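Putative Nitroreductase (Desulfovibrio desulfuricans subsp. desulfuricans str. G20, PDB 3E39) binds flavin mononucleotide and is probably an FMN-dependent oxidoreductase of the nitroreductase family, built as a two-chain assembly. Local coordinates at residues Arg13-Ile18 / Ala104-Leu109; Ile64-Thr69 / Ile74-Lys79; Asn47-Phe52 / Val95-Ala100; Leu53-Arg56 / Pro60-Asp63. All coordinates share one frame; numbering follows the deposited sequence. Where two conformers were deposited one is given.

Contact 1. Residues Arg13-Ile18 / Ala104-Leu109; sequences RQRRSI and AVQNML. With FMN (flavin mononucleotide), chain E.
Arg15 meets Gln106 and Leu109 on helix 94-114. Its aliphatic part does the touching: CD lies 3.9 Å from Leu109 CB, and the two side chains cross at a slant. Arg15 NE passes Gln106 NE2. Guanidinium and amide planes are turned 66° apart there, and both groups offer N-H, so no direct bond joins them. A water bridges them. It accepts from Arg15 NE at 3.0 Å and, weakly, from Gln106 NE2, whose stronger partner is Asn107 of the second subunit.

The conformation of Arg15 explains its reach. CG stands anti to the backbone N (chi1 174°), and the chain then bends at chi2 and chi3. This turns the guanidinium toward the FMN phosphate. Arg15 NH1 donates to FMN O1P at 2.8 Å, almost straight, with the oxygen at the edge of the guanidinium plane. Arg15 NH2 bonds FMN O3P. Arg16 is also bent at chi2 and chi3, and its NE and NH2 hold FMN O2P and O3P. Its third nitrogen, NH1, donates to Arg13 O at 3.1 Å, which fixes the rotation of the group. Ser17 adds two bonds: its N to FMN O2P at 2.9 Å and its OG to FMN O1P at 2.7 Å.

Arg19 and Arg162 also bind the FMN, and Arg162 lies close to Arg15. The three terminal phosphate oxygens each receive at least two bonds from residues 15-17. The positive charge gathered here probably balances that of the phosphate and favours its fully ionised form.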
loop_
_atom_site.group_PDB
_atom_site.type_symbol
_atom_site.label_atom_id
_atom_site.label_comp_id
_atom_site.label_asym_id
_atom_site.label_seq_id
_atom_site.Cartn_x
_atom_site.Cartn_y
_atom_site.Cartn_z
ATOM N N ARG A 13 5.993 -4.973 10.570
ATOM C CA ARG A 13 6.476 -4.137 11.651
ATOM C C ARG A 13 7.964 -3.766 11.557
ATOM O O ARG A 13 8.345 -2.665 11.956
ATOM C CB ARG A 13 6.198 -4.865 12.975
ATOM C CG ARG A 13 6.779 -4.228 14.246
ATOM C CD ARG A 13 6.278 -2.821 14.500
ATOM N NE ARG A 13 6.862 -2.231 15.701
ATOM C CZ ARG A 13 8.061 -1.658 15.749
ATOM N NH1 ARG A 13 8.812 -1.588 14.666
ATOM N NH2 ARG A 13 8.513 -1.151 16.896
ATOM N N GLN A 14 8.752 -4.689 11.036
ATOM C CA GLN A 14 10.204 -4.563 10.990
ATOM C C GLN A 14 10.773 -3.983 9.693
ATOM O O GLN A 14 11.926 -3.587 9.642
ATOM C CB GLN A 14 10.806 -5.918 11.316
ATOM C CG GLN A 14 10.544 -6.323 12.770
ATOM C CD GLN A 14 10.705 -7.795 13.024
ATOM O OE1 GLN A 14 11.101 -8.549 12.141
ATOM N NE2 GLN A 14 10.367 -8.225 14.245
ATOM N N ARG A 15 9.963 -3.921 8.647
ATOM C CA ARG A 15 10.391 -3.271 7.420
ATOM C C ARG A 15 10.798 -1.836 7.733
ATOM O O ARG A 15 10.012 -1.069 8.304
ATOM C CB ARG A 15 9.239 -3.192 6.439
ATOM C CG ARG A 15 9.535 -2.386 5.157
ATOM C CD ARG A 15 8.278 -1.587 4.656
ATOM N NE ARG A 15 7.747 -0.748 5.739
ATOM C CZ ARG A 15 8.186 0.468 6.055
ATOM N NH1 ARG A 15 9.199 1.021 5.386
ATOM N NH2 ARG A 15 7.655 1.103 7.084
ATOM N N ARG A 16 11.999 -1.451 7.306
ATOM C CA ARG A 16 12.475 -0.099 7.504
ATOM C C ARG A 16 12.958 0.504 6.184
ATOM O O ARG A 16 13.361 -0.212 5.250
ATOM C CB ARG A 16 13.680 -0.074 8.469
ATOM C CG ARG A 16 13.439 -0.445 9.930
ATOM C CD ARG A 16 12.968 0.704 10.802
ATOM N NE ARG A 16 11.624 1.166 10.464
ATOM C CZ ARG A 16 10.511 0.518 10.800
ATOM N NH1 ARG A 16 10.573 -0.631 11.429
ATOM N NH2 ARG A 16 9.320 1.010 10.443
ATOM N N SER A 17 12.926 1.827 6.123
ATOM C CA SER A 17 13.549 2.524 5.011
ATOM C C SER A 17 15.068 2.406 5.239
ATOM O O SER A 17 15.603 2.904 6.231
ATOM C CB SER A 17 13.154 3.993 4.955
ATOM O OG SER A 17 11.808 4.153 4.565
ATOM N N ILE A 18 15.724 1.721 4.311
ATOM C CA ILE A 18 17.166 1.511 4.332
ATOM C C ILE A 18 17.712 2.333 3.173
ATOM O O ILE A 18 17.259 2.172 2.040
ATOM C CB ILE A 18 17.524 0.012 4.215
ATOM C CG1 ILE A 18 16.943 -0.745 5.412
ATOM C CG2 ILE A 18 19.035 -0.201 4.161
ATOM C CD1 ILE A 18 17.330 -0.137 6.751
ATOM N N ALA A 104 1.082 -1.186 -4.349
ATOM C CA ALA A 104 2.126 -1.844 -5.139
ATOM C C ALA A 104 3.513 -1.556 -4.561
ATOM O O ALA A 104 4.314 -2.463 -4.383
ATOM C CB ALA A 104 2.070 -1.385 -6.591
ATOM N N VAL A 105 3.793 -0.288 -4.254
ATOM C CA VAL A 105 5.085 0.086 -3.647
ATOM C C VAL A 105 5.254 -0.679 -2.308
ATOM O O VAL A 105 6.282 -1.265 -2.059
ATOM C CB VAL A 105 5.273 1.610 -3.492
ATOM C CG1 VAL A 105 6.546 1.935 -2.707
ATOM C CG2 VAL A 105 5.279 2.380 -4.847
ATOM N N GLN A 106 4.229 -0.688 -1.451
ATOM C CA GLN A 106 4.310 -1.354 -0.178
ATOM C C GLN A 106 4.617 -2.844 -0.319
ATOM O O GLN A 106 5.464 -3.347 0.394
ATOM C CB GLN A 106 3.019 -1.149 0.643
ATOM C CG GLN A 106 3.107 -1.699 2.073
ATOM C CD GLN A 106 4.183 -1.031 2.960
ATOM O OE1 GLN A 106 4.722 0.042 2.651
ATOM N NE2 GLN A 106 4.434 -1.645 4.116
ATOM N N ASN A 107 3.954 -3.530 -1.259
ATOM C CA ASN A 107 4.253 -4.930 -1.526
ATOM C C ASN A 107 5.715 -5.126 -1.906
ATOM O O ASN A 107 6.345 -6.067 -1.458
ATOM C CB ASN A 107 3.399 -5.475 -2.671
ATOM C CG ASN A 107 2.072 -6.022 -2.229
ATOM O OD1 ASN A 107 1.731 -6.024 -1.032
ATOM N ND2 ASN A 107 1.311 -6.517 -3.202
HETATM N N MSE A 108 6.230 -4.237 -2.745
HETATM C CA MSE A 108 7.617 -4.308 -3.175
HETATM C C MSE A 108 8.607 -4.075 -2.032
HETATM O O MSE A 108 9.620 -4.754 -1.947
HETATM C CB MSE A 108 7.853 -3.392 -4.373
HETATM C CG MSE A 108 7.161 -3.943 -5.616
HETATM SE SE MSE A 108 7.623 -3.090 -7.243
HETATM C CE MSE A 108 6.621 -1.383 -6.870
ATOM N N LEU A 109 8.287 -3.153 -1.116
ATOM C CA LEU A 109 9.126 -2.886 0.061
ATOM C C LEU A 109 9.120 -4.110 1.005
ATOM O O LEU A 109 10.158 -4.475 1.569
ATOM C CB LEU A 109 8.631 -1.645 0.813
ATOM C CG LEU A 109 8.760 -0.283 0.136
ATOM C CD1 LEU A 109 8.194 0.795 1.085
ATOM C CD2 LEU A 109 10.215 -0.039 -0.323
HETATM N N1 FMN E . 12.614 8.719 2.321
HETATM C C2 FMN E . 13.660 9.453 1.801
HETATM O O2 FMN E . 14.785 9.372 2.265
HETATM N N3 FMN E . 13.460 10.272 0.710
HETATM C C4 FMN E . 12.233 10.422 0.105
HETATM O O4 FMN E . 12.163 11.002 -0.992
HETATM C C4A FMN E . 11.156 9.696 0.626
HETATM N N5 FMN E . 9.923 9.823 0.033
HETATM C C5A FMN E . 8.834 9.091 0.517
HETATM C C6 FMN E . 7.582 9.257 -0.085
HETATM C C7 FMN E . 6.480 8.527 0.371
HETATM C C7M FMN E . 5.107 8.841 -0.162
HETATM C C8 FMN E . 6.644 7.649 1.461
HETATM C C8M FMN E . 5.477 6.828 1.957
HETATM C C9 FMN E . 7.893 7.515 2.073
HETATM C C9A FMN E . 9.011 8.237 1.605
HETATM N N10 FMN E . 10.289 8.111 2.215
HETATM C C10 FMN E . 11.362 8.841 1.722
HETATM C "C1'" FMN E . 10.511 7.237 3.390
HETATM C "C2'" FMN E . 9.943 7.837 4.679
HETATM O "O2'" FMN E . 10.783 8.877 5.150
HETATM C "C3'" FMN E . 9.828 6.742 5.727
HETATM O "O3'" FMN E . 8.947 5.752 5.247
HETATM C "C4'" FMN E . 9.288 7.253 7.061
HETATM O "O4'" FMN E . 10.199 8.180 7.607
HETATM C "C5'" FMN E . 9.096 6.133 8.057
HETATM O "O5'" FMN E . 10.247 5.310 8.123
HETATM P P FMN E . 10.264 3.726 7.887
HETATM O O1P FMN E . 10.009 3.503 6.405
HETATM O O2P FMN E . 11.615 3.204 8.344
HETATM O O3P FMN E . 9.131 3.179 8.713
HETATM O O HOH W 1 5.184 -1.404 7.081
#

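Contact 2. Residues Ile64-Thr69 / Ile74-Lys79; sequences ILAAHT and IVRGAK
Ala66 touches both Val75 and Arg76. Its CB sits 3.5 Å above the guanidinium plane of Arg76, over the centre of the group, with CZ and NH2 nearest. The Arg76 chain runs extended from CG to NE and so carries the flat group across to the methyl. Val75 points its two branches at different partners. CG1 packs on Leu65 CB at 3.9 Å and lies 4.1 Å from Ala66 CB. CG2 meets Thr69 CG2 at 3.8 Å. The Val75 torsion makes this split: with CG1 anti to the backbone N (chi1 173°), CG1 is sent to Leu65 and Ala66, and CG2, beside that N, to Thr69.

The contact joins two short helices, 61-66 and 72-77, that follow each other in the nitroreductase fold. A type I beta turn runs from Ala66 to Thr69. The small side chain of Ala66 is consistent with the close approach of the backbones, with Ala66 CA 5.9 Å from Val75 CA.

Further out, Arg76 NH1 forms a salt bridge with Asp63. Thr69 OG1 is hydrogen-bonded to Glu124, an FMN-binding residue, and to Tyr71 N. Leu65 and Val75 both rest on Ile81 of strand 80-87. Ile74 touches the FMN.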
loop_
_atom_site.group_PDB
_atom_site.type_symbol
_atom_site.label_atom_id
_atom_site.label_comp_id
_atom_site.label_asym_id
_atom_site.label_seq_id
_atom_site.Cartn_x
_atom_site.Cartn_y
_atom_site.Cartn_z
ATOM N N ILE A 64 21.013 10.490 -14.605
ATOM C CA ILE A 64 19.860 11.323 -14.902
ATOM C C ILE A 64 18.968 11.409 -13.671
ATOM O O ILE A 64 18.565 12.492 -13.283
ATOM C CB ILE A 64 19.054 10.849 -16.118
ATOM C CG1 ILE A 64 19.949 10.865 -17.384
ATOM C CG2 ILE A 64 17.801 11.734 -16.290
ATOM C CD1 ILE A 64 19.269 10.321 -18.627
ATOM N N LEU A 65 18.643 10.264 -13.070
ATOM C CA LEU A 65 17.852 10.244 -11.837
ATOM C C LEU A 65 18.457 11.113 -10.744
ATOM O O LEU A 65 17.759 11.927 -10.122
ATOM C CB LEU A 65 17.680 8.800 -11.318
ATOM C CG LEU A 65 16.821 7.868 -12.183
ATOM C CD1 LEU A 65 16.863 6.444 -11.619
ATOM C CD2 LEU A 65 15.382 8.373 -12.253
ATOM N N ALA A 66 19.763 10.979 -10.553
ATOM C CA ALA A 66 20.482 11.703 -9.492
ATOM C C ALA A 66 20.449 13.204 -9.694
ATOM O O ALA A 66 20.427 13.959 -8.725
ATOM C CB ALA A 66 21.924 11.211 -9.365
ATOM N N ALA A 67 20.456 13.648 -10.941
ATOM C CA ALA A 67 20.411 15.093 -11.221
ATOM C C ALA A 67 19.037 15.725 -10.987
ATOM O O ALA A 67 18.916 16.941 -11.081
ATOM C CB ALA A 67 20.859 15.386 -12.665
ATOM N N HIS A 68 18.007 14.921 -10.717
ATOM C CA HIS A 68 16.649 15.435 -10.552
ATOM C C HIS A 68 16.046 15.098 -9.189
ATOM O O HIS A 68 14.815 15.020 -9.044
ATOM C CB HIS A 68 15.740 14.924 -11.680
ATOM C CG HIS A 68 16.110 15.442 -13.043
ATOM N ND1 HIS A 68 15.609 16.621 -13.558
ATOM C CD2 HIS A 68 16.906 14.919 -14.004
ATOM C CE1 HIS A 68 16.112 16.814 -14.765
ATOM N NE2 HIS A 68 16.915 15.805 -15.054
ATOM N N THR A 69 16.931 14.952 -8.213
ATOM C CA THR A 69 16.585 14.696 -6.825
ATOM C C THR A 69 17.610 15.273 -5.849
ATOM O O THR A 69 18.807 15.366 -6.135
ATOM C CB THR A 69 16.431 13.156 -6.509
ATOM O OG1 THR A 69 15.978 12.978 -5.160
ATOM C CG2 THR A 69 17.743 12.367 -6.718
ATOM N N ILE A 74 21.402 8.496 -2.038
ATOM C CA ILE A 74 20.645 7.256 -2.038
ATOM C C ILE A 74 20.636 6.689 -3.458
ATOM O O ILE A 74 20.929 5.515 -3.671
ATOM C CB ILE A 74 19.178 7.487 -1.550
ATOM C CG1 ILE A 74 19.173 7.951 -0.082
ATOM C CG2 ILE A 74 18.327 6.188 -1.730
ATOM C CD1 ILE A 74 17.794 8.347 0.464
ATOM N N VAL A 75 20.310 7.536 -4.427
ATOM C CA VAL A 75 20.253 7.111 -5.831
ATOM C C VAL A 75 21.582 6.532 -6.300
ATOM O O VAL A 75 21.605 5.466 -6.908
ATOM C CB VAL A 75 19.789 8.248 -6.783
ATOM C CG1 VAL A 75 19.900 7.842 -8.285
ATOM C CG2 VAL A 75 18.346 8.645 -6.463
ATOM N N ARG A 76 22.686 7.208 -6.026
ATOM C CA ARG A 76 23.971 6.695 -6.510
ATOM C C ARG A 76 24.496 5.490 -5.733
ATOM O O ARG A 76 25.331 4.741 -6.241
ATOM C CB ARG A 76 25.025 7.792 -6.529
ATOM C CG ARG A 76 24.707 8.938 -7.446
ATOM C CD ARG A 76 25.923 9.863 -7.508
ATOM N NE ARG A 76 25.615 11.146 -8.126
ATOM C CZ ARG A 76 25.455 11.337 -9.435
ATOM N NH1 ARG A 76 25.579 10.337 -10.302
ATOM N NH2 ARG A 76 25.165 12.556 -9.873
ATOM N N GLY A 77 24.008 5.300 -4.519
ATOM C CA GLY A 77 24.444 4.180 -3.677
ATOM C C GLY A 77 23.669 2.887 -3.882
ATOM O O GLY A 77 24.169 1.797 -3.590
ATOM N N ALA A 78 22.443 3.007 -4.393
ATOM C CA ALA A 78 21.572 1.856 -4.617
ATOM C C ALA A 78 22.127 0.948 -5.701
ATOM O O ALA A 78 22.883 1.398 -6.561
ATOM C CB ALA A 78 20.180 2.332 -5.007
ATOM N N LYS A 79 21.797 -0.333 -5.635
ATOM C CA LYS A 79 22.206 -1.276 -6.683
ATOM C C LYS A 79 21.137 -1.417 -7.737
ATOM O O LYS A 79 21.442 -1.701 -8.910
ATOM C CB LYS A 79 22.576 -2.651 -6.106
ATOM C CG LYS A 79 23.682 -2.579 -5.057
ATOM C CD LYS A 79 24.878 -1.722 -5.493
ATOM C CE LYS A 79 25.679 -1.268 -4.305
ATOM N NZ LYS A 79 26.704 -0.243 -4.643
#

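Contact 3. Residues Asn47-Phe52 / Val95-Ala100; sequences NQPCRF and VKDHQA. With ACT (acetate ion), chain C.
The carboxylate of Asp97 meets the ring of Pro49 through one oxygen: Asp97 OD1 lies 3.6 Å from Pro49 CG. The other oxygen, OD2, accepts from the backbone N of Tyr92 and of Asn93, which holds the carboxylate in place. A second flat group, the guanidinium of Arg51, works at its edge within its own segment. Arg51 NH1 donates to Gln48 O at 2.9 Å with the oxygen in the guanidinium plane. The same nitrogen donates to Cys50 O, but from above that carbonyl's plane, 66° out of it. Arg51 NH2 pairs with Asp87. Arg51 thus links the loop before its strand, through Gln48 O, to Asp87 of strand 80-87.

Cys50 completes the contact more loosely, with SG 4.4 Å from Ala100 O.

Lys96 NZ bonds an acetate oxygen, ACT O, at 3.0 Å; this ion probably comes from the crystallisation liquor, and Tyr92 OH holds it too. NZ also bonds Asn127 and Gly123 O of the second subunit. Lys96 touches FMN. The start of strand 50-56 is thus packed on the long helix 94-114 beside an FMN pocket at the subunit interface, as in the dimeric nitroreductase fold.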
loop_
_atom_site.group_PDB
_atom_site.type_symbol
_atom_site.label_atom_id
_atom_site.label_comp_id
_atom_site.label_asym_id
_atom_site.label_seq_id
_atom_site.Cartn_x
_atom_site.Cartn_y
_atom_site.Cartn_z
ATOM N N ASN A 47 -8.024 -3.172 -12.866
ATOM C CA ASN A 47 -7.513 -2.473 -14.037
ATOM C C ASN A 47 -5.986 -2.561 -14.198
ATOM O O ASN A 47 -5.478 -2.375 -15.303
ATOM C CB ASN A 47 -7.864 -1.007 -14.005
ATOM C CG ASN A 47 -9.309 -0.719 -14.329
ATOM O OD1 ASN A 47 -9.835 0.328 -13.921
ATOM N ND2 ASN A 47 -9.960 -1.617 -15.056
ATOM N N GLN A 48 -5.266 -2.743 -13.098
ATOM C CA GLN A 48 -3.813 -2.929 -13.126
ATOM C C GLN A 48 -3.136 -1.757 -13.839
ATOM O O GLN A 48 -2.506 -1.941 -14.878
ATOM C CB GLN A 48 -3.459 -4.256 -13.801
ATOM C CG GLN A 48 -4.050 -5.461 -13.074
ATOM C CD GLN A 48 -3.996 -6.694 -13.929
ATOM O OE1 GLN A 48 -2.929 -7.057 -14.435
ATOM N NE2 GLN A 48 -5.128 -7.348 -14.104
ATOM N N PRO A 49 -3.266 -0.551 -13.264
ATOM C CA PRO A 49 -2.719 0.659 -13.878
ATOM C C PRO A 49 -1.214 0.894 -13.710
ATOM O O PRO A 49 -0.675 1.809 -14.351
ATOM C CB PRO A 49 -3.480 1.760 -13.169
ATOM C CG PRO A 49 -3.650 1.240 -11.766
ATOM C CD PRO A 49 -3.939 -0.247 -11.982
ATOM N N CYS A 50 -0.560 0.122 -12.837
ATOM C CA CYS A 50 0.848 0.354 -12.557
ATOM C C CYS A 50 1.777 -0.165 -13.649
ATOM O O CYS A 50 1.575 -1.255 -14.221
ATOM C CB CYS A 50 1.272 -0.204 -11.194
ATOM S SG CYS A 50 0.421 0.564 -9.812
ATOM N N ARG A 51 2.845 0.605 -13.865
ATOM C CA ARG A 51 3.879 0.290 -14.850
ATOM C C ARG A 51 5.230 0.488 -14.140
ATOM O O ARG A 51 5.341 1.311 -13.226
ATOM C CB ARG A 51 3.763 1.200 -16.061
ATOM C CG ARG A 51 2.461 1.076 -16.828
ATOM C CD ARG A 51 2.273 -0.300 -17.498
ATOM N NE ARG A 51 0.985 -0.282 -18.216
ATOM C CZ ARG A 51 -0.199 -0.584 -17.682
ATOM N NH1 ARG A 51 -0.294 -1.043 -16.450
ATOM N NH2 ARG A 51 -1.311 -0.486 -18.428
ATOM N N PHE A 52 6.244 -0.239 -14.591
ATOM C CA PHE A 52 7.530 -0.278 -13.892
ATOM C C PHE A 52 8.692 -0.146 -14.841
ATOM O O PHE A 52 8.632 -0.608 -15.996
ATOM C CB PHE A 52 7.650 -1.599 -13.131
ATOM C CG PHE A 52 6.427 -1.911 -12.301
ATOM C CD1 PHE A 52 6.304 -1.443 -11.015
ATOM C CD2 PHE A 52 5.345 -2.602 -12.858
ATOM C CE1 PHE A 52 5.174 -1.719 -10.262
ATOM C CE2 PHE A 52 4.200 -2.858 -12.094
ATOM C CZ PHE A 52 4.136 -2.425 -10.794
ATOM N N VAL A 95 -7.409 9.434 -7.215
ATOM C CA VAL A 95 -7.131 9.086 -5.809
ATOM C C VAL A 95 -6.939 7.566 -5.642
ATOM O O VAL A 95 -5.925 7.141 -5.079
ATOM C CB VAL A 95 -8.235 9.566 -4.852
ATOM C CG1 VAL A 95 -8.102 8.868 -3.492
ATOM C CG2 VAL A 95 -8.186 11.119 -4.731
ATOM N N LYS A 96 -7.910 6.781 -6.107
ATOM C CA LYS A 96 -7.871 5.315 -5.948
ATOM C C LYS A 96 -6.690 4.640 -6.658
ATOM O O LYS A 96 -6.170 3.632 -6.194
ATOM C CB LYS A 96 -9.211 4.693 -6.342
ATOM C CG LYS A 96 -10.340 5.136 -5.400
ATOM C CD LYS A 96 -11.654 4.513 -5.796
ATOM C CE LYS A 96 -12.761 5.471 -5.685
ATOM N NZ LYS A 96 -14.057 4.860 -6.005
ATOM N N ASP A 97 -6.278 5.195 -7.789
ATOM C CA ASP A 97 -5.142 4.644 -8.545
ATOM C C ASP A 97 -3.817 5.050 -7.873
ATOM O O ASP A 97 -2.856 4.262 -7.856
ATOM C CB ASP A 97 -5.235 5.041 -10.024
ATOM C CG ASP A 97 -6.304 4.268 -10.772
ATOM O OD1 ASP A 97 -6.517 3.068 -10.499
ATOM O OD2 ASP A 97 -6.941 4.873 -11.656
ATOM N N HIS A 98 -3.781 6.249 -7.276
ATOM C CA HIS A 98 -2.612 6.607 -6.441
ATOM C C HIS A 98 -2.538 5.625 -5.249
ATOM O O HIS A 98 -1.438 5.155 -4.888
ATOM C CB HIS A 98 -2.637 8.053 -5.958
ATOM C CG HIS A 98 -2.407 9.053 -7.044
ATOM N ND1 HIS A 98 -1.297 9.015 -7.869
ATOM C CD2 HIS A 98 -3.132 10.129 -7.427
ATOM C CE1 HIS A 98 -1.376 10.010 -8.743
ATOM N NE2 HIS A 98 -2.480 10.696 -8.499
ATOM N N GLN A 99 -3.689 5.311 -4.641
ATOM C CA GLN A 99 -3.720 4.367 -3.525
ATOM C C GLN A 99 -3.213 3.002 -3.991
ATOM O O GLN A 99 -2.403 2.345 -3.316
ATOM C CB GLN A 99 -5.142 4.206 -2.960
ATOM C CG GLN A 99 -5.693 5.425 -2.259
ATOM C CD GLN A 99 -7.174 5.267 -1.934
ATOM O OE1 GLN A 99 -7.848 4.431 -2.519
ATOM N NE2 GLN A 99 -7.698 6.124 -1.032
ATOM N N ALA A 100 -3.618 2.598 -5.185
ATOM C CA ALA A 100 -3.161 1.314 -5.733
ATOM C C ALA A 100 -1.647 1.319 -5.951
ATOM O O ALA A 100 -0.995 0.307 -5.695
ATOM C CB ALA A 100 -3.848 1.003 -7.010
HETATM C C ACT C . -14.704 1.559 -7.251
HETATM O O ACT C . -13.721 1.960 -6.606
HETATM O OXT ACT C . -15.587 2.398 -7.482
HETATM C CH3 ACT C . -14.809 0.133 -7.712
#

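Contact 4. Residues Leu53-Arg56 / Pro60-Asp63; sequences LVIR and PRCD
Ile55, Arg61 and Cys62 carry this contact. Ile55 points from strand 50-56 toward helix 61-66 and uses two different branches. Its CD1 lies over one face of the Arg61 guanidinium, 3.5 Å above the plane and offset toward the rim. The nearest atom is Arg61 NE, at 3.5 Å, with CZ at 3.6 Å. The two side chains cross at about a right angle. Its other branch, CG2, packs on Cys62 SG at 3.7 Å in the Cys62 conformer described, one of two. CG2 is anti to the Ile55 backbone N, while CG1 lies beside that N (chi1 -58°), so the branches diverge to the two partners.

Arg61 bends at chi3 (-72°), which folds its flat end back over the strand. The aliphatic part takes part as well, with Arg61 CD 3.9 Å from Ile55 CD1. Leu53 CD1 approaches the same guanidinium obliquely, 4.3 Å from Arg61 NH1. The polar end is held elsewhere. Arg61 NH2 forms salt bridges with Asp59 and with Glu171 of the second subunit.

Arg56 pairs with Asp28 through its guanidinium.

The site lies away from the FMN pockets. It packs the end of strand 50-56 on the helix that follows it. The chemistry is mixed: one methyl, Ile55 CD1, rests on a face of the cation, while the NH2 of that cation is paired with carboxylates. Arg61 therefore joins apolar packing inside the chain to a charged link between subunits.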
loop_
_atom_site.group_PDB
_atom_site.type_symbol
_atom_site.label_atom_id
_atom_site.label_comp_id
_atom_site.label_asym_id
_atom_site.label_seq_id
_atom_site.Cartn_x
_atom_site.Cartn_y
_atom_site.Cartn_z
ATOM N N LEU A 53 9.753 0.489 -14.351
ATOM C CA LEU A 53 10.985 0.615 -15.114
ATOM C C LEU A 53 12.151 0.356 -14.179
ATOM O O LEU A 53 12.329 1.061 -13.187
ATOM C CB LEU A 53 11.090 1.994 -15.741
ATOM C CG LEU A 53 12.350 2.244 -16.580
ATOM C CD1 LEU A 53 12.601 1.194 -17.672
ATOM C CD2 LEU A 53 12.261 3.649 -17.129
ATOM N N VAL A 54 12.949 -0.650 -14.510
ATOM C CA VAL A 54 14.118 -1.007 -13.704
ATOM C C VAL A 54 15.346 -0.271 -14.184
ATOM O O VAL A 54 15.640 -0.277 -15.396
ATOM C CB VAL A 54 14.369 -2.552 -13.765
ATOM C CG1 VAL A 54 15.640 -2.954 -12.987
ATOM C CG2 VAL A 54 13.125 -3.337 -13.259
ATOM N N ILE A 55 16.079 0.336 -13.226
ATOM C CA ILE A 55 17.314 1.062 -13.534
ATOM C C ILE A 55 18.395 0.574 -12.590
ATOM O O ILE A 55 18.360 0.886 -11.391
ATOM C CB ILE A 55 17.174 2.599 -13.364
ATOM C CG1 ILE A 55 16.051 3.159 -14.257
ATOM C CG2 ILE A 55 18.495 3.306 -13.693
ATOM C CD1 ILE A 55 16.297 3.078 -15.724
ATOM N N ARG A 56 19.336 -0.209 -13.105
ATOM C CA ARG A 56 20.464 -0.678 -12.284
ATOM C C ARG A 56 21.564 0.362 -12.124
ATOM O O ARG A 56 21.641 1.307 -12.880
ATOM C CB ARG A 56 21.050 -1.974 -12.836
ATOM C CG ARG A 56 20.099 -3.134 -12.672
ATOM C CD ARG A 56 20.691 -4.402 -13.146
ATOM N NE ARG A 56 19.941 -5.600 -12.747
ATOM C CZ ARG A 56 20.039 -6.222 -11.566
ATOM N NH1 ARG A 56 20.832 -5.749 -10.601
ATOM N NH2 ARG A 56 19.343 -7.336 -11.351
ATOM N N PRO A 60 23.456 4.230 -17.240
ATOM C CA PRO A 60 23.717 5.680 -17.243
ATOM C C PRO A 60 22.519 6.539 -16.834
ATOM O O PRO A 60 22.707 7.686 -16.446
ATOM C CB PRO A 60 24.150 5.976 -18.690
ATOM C CG PRO A 60 23.984 4.736 -19.442
ATOM C CD PRO A 60 23.692 3.608 -18.553
ATOM N N ARG A 61 21.303 5.990 -16.935
ATOM C CA ARG A 61 20.107 6.700 -16.506
ATOM C C ARG A 61 20.090 6.993 -14.999
ATOM O O ARG A 61 19.297 7.817 -14.554
ATOM C CB ARG A 61 18.842 5.972 -16.924
ATOM C CG ARG A 61 18.580 6.082 -18.409
ATOM C CD ARG A 61 17.431 5.200 -18.824
ATOM N NE ARG A 61 17.784 3.781 -18.795
ATOM C CZ ARG A 61 16.987 2.817 -19.237
ATOM N NH1 ARG A 61 15.815 3.096 -19.763
ATOM N NH2 ARG A 61 17.383 1.562 -19.193
ATOM N N CYS A 62 20.965 6.345 -14.227
ATOM C CA CYS A 62 21.084 6.629 -12.782
ATOM C C CYS A 62 21.592 8.033 -12.578
ATOM O O CYS A 62 21.249 8.696 -11.601
ATOM C CB CYS A 62 22.081 5.720 -12.066
ATOM S SG CYS A 62 21.524 4.092 -11.726
ATOM N N ASP A 63 22.444 8.480 -13.493
ATOM C CA ASP A 63 23.001 9.821 -13.415
ATOM C C ASP A 63 21.888 10.824 -13.664
ATOM O O ASP A 63 21.858 11.902 -13.057
ATOM C CB ASP A 63 24.089 10.030 -14.463
ATOM C CG ASP A 63 25.399 9.347 -14.117
ATOM O OD1 ASP A 63 25.548 8.743 -13.030
ATOM O OD2 ASP A 63 26.299 9.453 -14.972
#

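Contacts 2, 3 and 4 all lie within the chain span closed by contact 1. Contact 4 is nested inside contact 3 and closes before contact 2 opens. Contacts 1 and 3 share helix 94-114, and their centres are 17 Å apart. They touch where Met108 meets Phe52 and Ala104 meets Cys50. Contacts 3 and 4 divide strand 50-56 between them, with centres 22 Å apart. Contacts 2 and 4 share helix 61-66, with centres only 8 Å apart, joined by the Asp63-Arg76 salt bridge. Contacts 1, 3 and 4 also touch the second subunit. Together they connect the FMN phosphate site, the long helix 94-114, strand 50-56 and the short helices 61-66 and 72-77.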